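Long-range contact in 401aa long hypothetical glucose-1-phosphate thymidylyltransferase (Sulfolobus tokodaii, PDB 2GGO), which transfers nucleotidyl groups to sugar 1-phosphates, such as glucose 1-phosphate, and probably also acts as an acetyltransferase in making UDP-GlcNAc and UDP-GalNAc: residues K305-I317 / V321-R333. Numbering follows the deposited sequence.
Sequences KIPHLSYVGDSVI and VNFGAGTLIANLR
The ring of F323 takes I306 CD1 over one face, a CH-pi contact 4.2 Å from the ring centroid. On the opposite face lies T327 CG2 of its own segment. S310 OG sits at the ring edge, near its plane. V312 CG2 and I317 CD1 approach obliquely, at CE2 and CZ. The F323 and I306 side chains lie side by side and point the same way, into the core of a left-handed parallel beta-helix, the fold of hexapeptide-repeat transferases. Residues 305-317 and 321-333 belong to successive coils of this helix, stacked in parallel. The ring of Y311 has N331 ND2 at its edge, 3.5 Å from Y311 OH, with ring and amide planes 67° apart.

Backbone bonds join the coils where K305 pairs with N322. K305 N donates to V321 O, and F323 N donates to K305 O at 2.9 Å. Beside this pair, the K305 chain lies along the N322 side chain, with CE 3.3 Å from N322 OD1. At the next corner, G324 to T327 form a type II turn. S310 OG gives its proton to T327 O (2.7 Å), in the carbonyl plane and on a lone pair. This buried hydroxyl ties the corner of one coil to the turn of the next. A water bridges H308 N and F323 O nearby. I329 CD1 comes within 3.7 Å of S315 OG and also touches V312 CG1.

D314 OD2 forms a salt bridge to K296 and OD1 one to R352, which would favour the charged form of D314. The D314 and N331 side chains cross at about a right angle, with carboxylate and amide planes 39° apart. N331 ND2 meets D314 OD2, the oxygen shared with K296, at 2.7 Å, nearly along the C-O axis.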
loop_
_atom_site.group_PDB
_atom_site.type_symbol
_atom_site.label_atom_id
_atom_site.label_comp_id
_atom_site.label_asym_id
_atom_site.label_seq_id
_atom_site.Cartn_x
_atom_site.Cartn_y
_atom_site.Cartn_z
ATOM N N LYS A 305 15.342 12.889 3.409
ATOM C CA LYS A 305 16.491 13.574 2.875
ATOM C C LYS A 305 17.662 12.611 2.645
ATOM O O LYS A 305 18.121 11.958 3.595
ATOM C CB LYS A 305 16.898 14.616 3.874
ATOM C CG LYS A 305 16.050 15.931 3.786
ATOM C CD LYS A 305 16.755 17.100 4.531
ATOM C CE LYS A 305 16.167 17.359 5.941
ATOM N NZ LYS A 305 17.010 18.264 6.866
ATOM N N ILE A 306 18.173 12.540 1.420
ATOM C CA ILE A 306 19.346 11.684 1.104
ATOM C C ILE A 306 20.388 12.608 0.527
ATOM O O ILE A 306 20.483 12.704 -0.674
ATOM C CB ILE A 306 19.097 10.609 -0.027
ATOM C CG1 ILE A 306 17.807 9.829 0.061
ATOM C CG2 ILE A 306 20.212 9.593 -0.049
ATOM C CD1 ILE A 306 17.462 9.327 1.466
ATOM N N PRO A 307 21.152 13.334 1.370
ATOM C CA PRO A 307 21.863 14.463 0.741
ATOM C C PRO A 307 23.266 14.223 0.201
ATOM O O PRO A 307 23.675 15.046 -0.639
ATOM C CB PRO A 307 21.913 15.476 1.841
ATOM C CG PRO A 307 22.153 14.511 3.095
ATOM C CD PRO A 307 21.246 13.386 2.835
ATOM N N HIS A 308 23.987 13.142 0.575
ATOM C CA HIS A 308 25.366 12.965 0.077
ATOM C C HIS A 308 25.836 11.572 -0.134
ATOM O O HIS A 308 25.665 10.836 0.755
ATOM C CB HIS A 308 26.383 13.396 1.173
ATOM C CG HIS A 308 26.033 14.643 1.917
ATOM N ND1 HIS A 308 26.263 15.957 1.454
ATOM C CD2 HIS A 308 25.599 14.779 3.176
ATOM C CE1 HIS A 308 25.829 16.798 2.364
ATOM N NE2 HIS A 308 25.571 16.101 3.483
ATOM N N LEU A 309 26.427 11.224 -1.284
ATOM C CA LEU A 309 27.241 10.003 -1.384
ATOM C C LEU A 309 26.554 8.720 -1.054
ATOM O O LEU A 309 27.195 7.777 -0.570
ATOM C CB LEU A 309 28.536 10.189 -0.634
ATOM C CG LEU A 309 29.412 11.338 -1.228
ATOM C CD1 LEU A 309 30.451 11.981 -0.173
ATOM C CD2 LEU A 309 30.283 10.800 -2.223
ATOM N N SER A 310 25.366 8.602 -1.639
ATOM C CA SER A 310 24.411 7.565 -1.350
ATOM C C SER A 310 23.803 6.901 -2.590
ATOM O O SER A 310 23.606 7.537 -3.693
ATOM C CB SER A 310 23.375 8.139 -0.375
ATOM O OG SER A 310 23.871 7.963 0.978
ATOM N N TYR A 311 23.567 5.587 -2.492
ATOM C CA TYR A 311 22.843 4.876 -3.499
ATOM C C TYR A 311 21.593 4.306 -2.812
ATOM O O TYR A 311 21.727 3.595 -1.821
ATOM C CB TYR A 311 23.730 3.683 -4.022
ATOM C CG TYR A 311 22.962 2.847 -5.030
ATOM C CD1 TYR A 311 22.408 3.416 -6.128
ATOM C CD2 TYR A 311 22.660 1.558 -4.755
ATOM C CE1 TYR A 311 21.596 2.662 -6.980
ATOM C CE2 TYR A 311 21.946 0.802 -5.565
ATOM C CZ TYR A 311 21.417 1.324 -6.692
ATOM O OH TYR A 311 20.644 0.521 -7.504
ATOM N N VAL A 312 20.387 4.551 -3.353
ATOM C CA VAL A 312 19.136 3.915 -2.863
ATOM C C VAL A 312 18.540 3.172 -4.024
ATOM O O VAL A 312 18.150 3.790 -4.991
ATOM C CB VAL A 312 18.102 4.985 -2.327
ATOM C CG1 VAL A 312 16.853 4.403 -1.726
ATOM C CG2 VAL A 312 18.769 5.838 -1.230
ATOM N N GLY A 313 18.438 1.857 -3.962
ATOM C CA GLY A 313 17.958 1.088 -5.119
ATOM C C GLY A 313 16.898 0.181 -4.556
ATOM O O GLY A 313 16.993 -0.166 -3.383
ATOM N N ASP A 314 15.754 0.050 -5.246
ATOM C CA ASP A 314 14.683 -0.885 -4.874
ATOM C C ASP A 314 14.203 -0.843 -3.453
ATOM O O ASP A 314 13.905 -1.888 -2.842
ATOM C CB ASP A 314 15.161 -2.262 -5.119
ATOM C CG ASP A 314 15.617 -2.454 -6.569
ATOM O OD1 ASP A 314 14.673 -2.521 -7.403
ATOM O OD2 ASP A 314 16.876 -2.507 -6.861
ATOM N N SER A 315 14.079 0.327 -2.916
ATOM C CA SER A 315 13.728 0.470 -1.511
ATOM C C SER A 315 12.493 1.287 -1.243
ATOM O O SER A 315 12.000 1.977 -2.134
ATOM C CB SER A 315 14.895 1.117 -0.799
ATOM O OG SER A 315 16.127 0.459 -1.244
ATOM N N VAL A 316 12.005 1.190 -0.017
ATOM C CA VAL A 316 10.889 2.061 0.407
ATOM C C VAL A 316 11.329 2.823 1.626
ATOM O O VAL A 316 11.642 2.212 2.653
ATOM C CB VAL A 316 9.621 1.308 0.811
ATOM C CG1 VAL A 316 8.573 2.339 1.311
ATOM C CG2 VAL A 316 9.013 0.558 -0.393
ATOM N N ILE A 317 11.361 4.143 1.538
ATOM C CA ILE A 317 11.864 4.903 2.688
ATOM C C ILE A 317 10.782 5.844 3.196
ATOM O O ILE A 317 10.222 6.610 2.442
ATOM C CB ILE A 317 13.102 5.709 2.293
ATOM C CG1 ILE A 317 14.282 4.817 1.966
ATOM C CG2 ILE A 317 13.564 6.681 3.348
ATOM C CD1 ILE A 317 15.358 5.746 1.308
ATOM N N VAL A 321 13.092 10.787 7.036
ATOM C CA VAL A 321 14.295 9.995 7.213
ATOM C C VAL A 321 15.444 10.860 6.791
ATOM O O VAL A 321 15.260 11.728 5.927
ATOM C CB VAL A 321 14.241 8.661 6.427
ATOM C CG1 VAL A 321 15.610 7.743 6.669
ATOM C CG2 VAL A 321 13.059 7.809 6.984
ATOM N N ASN A 322 16.591 10.738 7.458
ATOM C CA ASN A 322 17.801 11.425 6.965
ATOM C C ASN A 322 18.873 10.423 6.766
ATOM O O ASN A 322 19.129 9.755 7.665
ATOM C CB ASN A 322 18.344 12.513 7.949
ATOM C CG ASN A 322 17.291 13.627 8.236
ATOM O OD1 ASN A 322 16.993 14.468 7.396
ATOM N ND2 ASN A 322 16.669 13.559 9.416
ATOM N N PHE A 323 19.533 10.420 5.605
ATOM C CA PHE A 323 20.691 9.571 5.428
ATOM C C PHE A 323 21.908 10.279 5.775
ATOM O O PHE A 323 22.226 11.278 5.140
ATOM C CB PHE A 323 20.835 8.954 3.980
ATOM C CG PHE A 323 20.075 7.658 3.874
ATOM C CD1 PHE A 323 19.188 7.336 4.891
ATOM C CD2 PHE A 323 20.243 6.765 2.841
ATOM C CE1 PHE A 323 18.477 6.097 4.855
ATOM C CE2 PHE A 323 19.542 5.579 2.778
ATOM C CZ PHE A 323 18.635 5.273 3.782
ATOM N N GLY A 324 22.671 9.747 6.710
ATOM C CA GLY A 324 24.076 10.248 6.703
ATOM C C GLY A 324 24.889 9.967 5.453
ATOM O O GLY A 324 24.744 8.886 4.790
ATOM N N ALA A 325 25.809 10.883 5.161
ATOM C CA ALA A 325 26.829 10.748 4.083
ATOM C C ALA A 325 27.322 9.394 4.076
ATOM O O ALA A 325 27.596 8.771 5.166
ATOM C CB ALA A 325 27.988 11.766 4.171
ATOM N N GLY A 326 27.225 8.817 2.922
ATOM C CA GLY A 326 27.774 7.474 2.695
ATOM C C GLY A 326 26.916 6.310 3.067
ATOM O O GLY A 326 27.447 5.265 3.027
ATOM N N THR A 327 25.602 6.463 3.417
ATOM C CA THR A 327 24.836 5.212 3.726
ATOM C C THR A 327 24.559 4.571 2.387
ATOM O O THR A 327 24.105 5.327 1.521
ATOM C CB THR A 327 23.596 5.727 4.285
ATOM O OG1 THR A 327 23.885 6.633 5.357
ATOM C CG2 THR A 327 22.473 4.681 4.524
ATOM N N LEU A 328 24.483 3.251 2.237
ATOM C CA LEU A 328 24.429 2.582 0.956
ATOM C C LEU A 328 23.511 1.457 1.339
ATOM O O LEU A 328 23.588 0.942 2.407
ATOM C CB LEU A 328 25.709 1.888 0.496
ATOM C CG LEU A 328 26.895 2.809 0.560
ATOM C CD1 LEU A 328 28.089 2.292 0.172
ATOM C CD2 LEU A 328 26.448 3.614 -0.745
ATOM N N ILE A 329 22.508 1.237 0.529
ATOM C CA ILE A 329 21.673 0.067 0.591
ATOM C C ILE A 329 22.078 -0.948 -0.443
ATOM O O ILE A 329 22.285 -0.643 -1.613
ATOM C CB ILE A 329 20.155 0.448 0.389
ATOM C CG1 ILE A 329 19.777 1.541 1.401
ATOM C CG2 ILE A 329 19.296 -0.889 0.517
ATOM C CD1 ILE A 329 18.361 1.942 1.367
ATOM N N ALA A 330 22.168 -2.201 -0.042
ATOM C CA ALA A 330 22.467 -3.255 -0.950
ATOM C C ALA A 330 21.137 -3.779 -1.492
ATOM O O ALA A 330 20.209 -3.925 -0.724
ATOM C CB ALA A 330 23.098 -4.313 -0.181
ATOM N N ASN A 331 21.043 -4.103 -2.779
ATOM C CA ASN A 331 19.788 -4.655 -3.289
ATOM C C ASN A 331 19.919 -6.045 -3.900
ATOM O O ASN A 331 18.981 -6.518 -4.551
ATOM C CB ASN A 331 19.112 -3.721 -4.279
ATOM C CG ASN A 331 20.013 -3.234 -5.301
ATOM O OD1 ASN A 331 21.222 -3.426 -5.222
ATOM N ND2 ASN A 331 19.464 -2.544 -6.267
ATOM N N LEU A 332 21.042 -6.708 -3.663
ATOM C CA LEU A 332 21.346 -8.016 -4.247
ATOM C C LEU A 332 22.155 -8.882 -3.273
ATOM O O LEU A 332 23.163 -8.404 -2.767
ATOM C CB LEU A 332 22.139 -7.779 -5.508
ATOM C CG LEU A 332 22.493 -8.854 -6.528
ATOM C CD1 LEU A 332 21.251 -9.129 -7.366
ATOM C CD2 LEU A 332 23.543 -8.257 -7.350
ATOM N N ARG A 333 21.736 -10.139 -3.036
ATOM C CA ARG A 333 22.469 -11.073 -2.136
ATOM C C ARG A 333 23.745 -11.585 -2.831
ATOM O O ARG A 333 23.795 -11.644 -4.083
ATOM C CB ARG A 333 21.631 -12.301 -1.734
ATOM C CG ARG A 333 20.320 -12.078 -0.979
ATOM C CD ARG A 333 19.781 -13.451 -0.454
ATOM N NE ARG A 333 20.770 -14.108 0.422
ATOM C CZ ARG A 333 20.942 -13.873 1.733
ATOM N NH1 ARG A 333 20.163 -13.005 2.381
ATOM N NH2 ARG A 333 21.904 -14.515 2.412
HETATM O O HOH W 1 23.202 11.149 2.114
#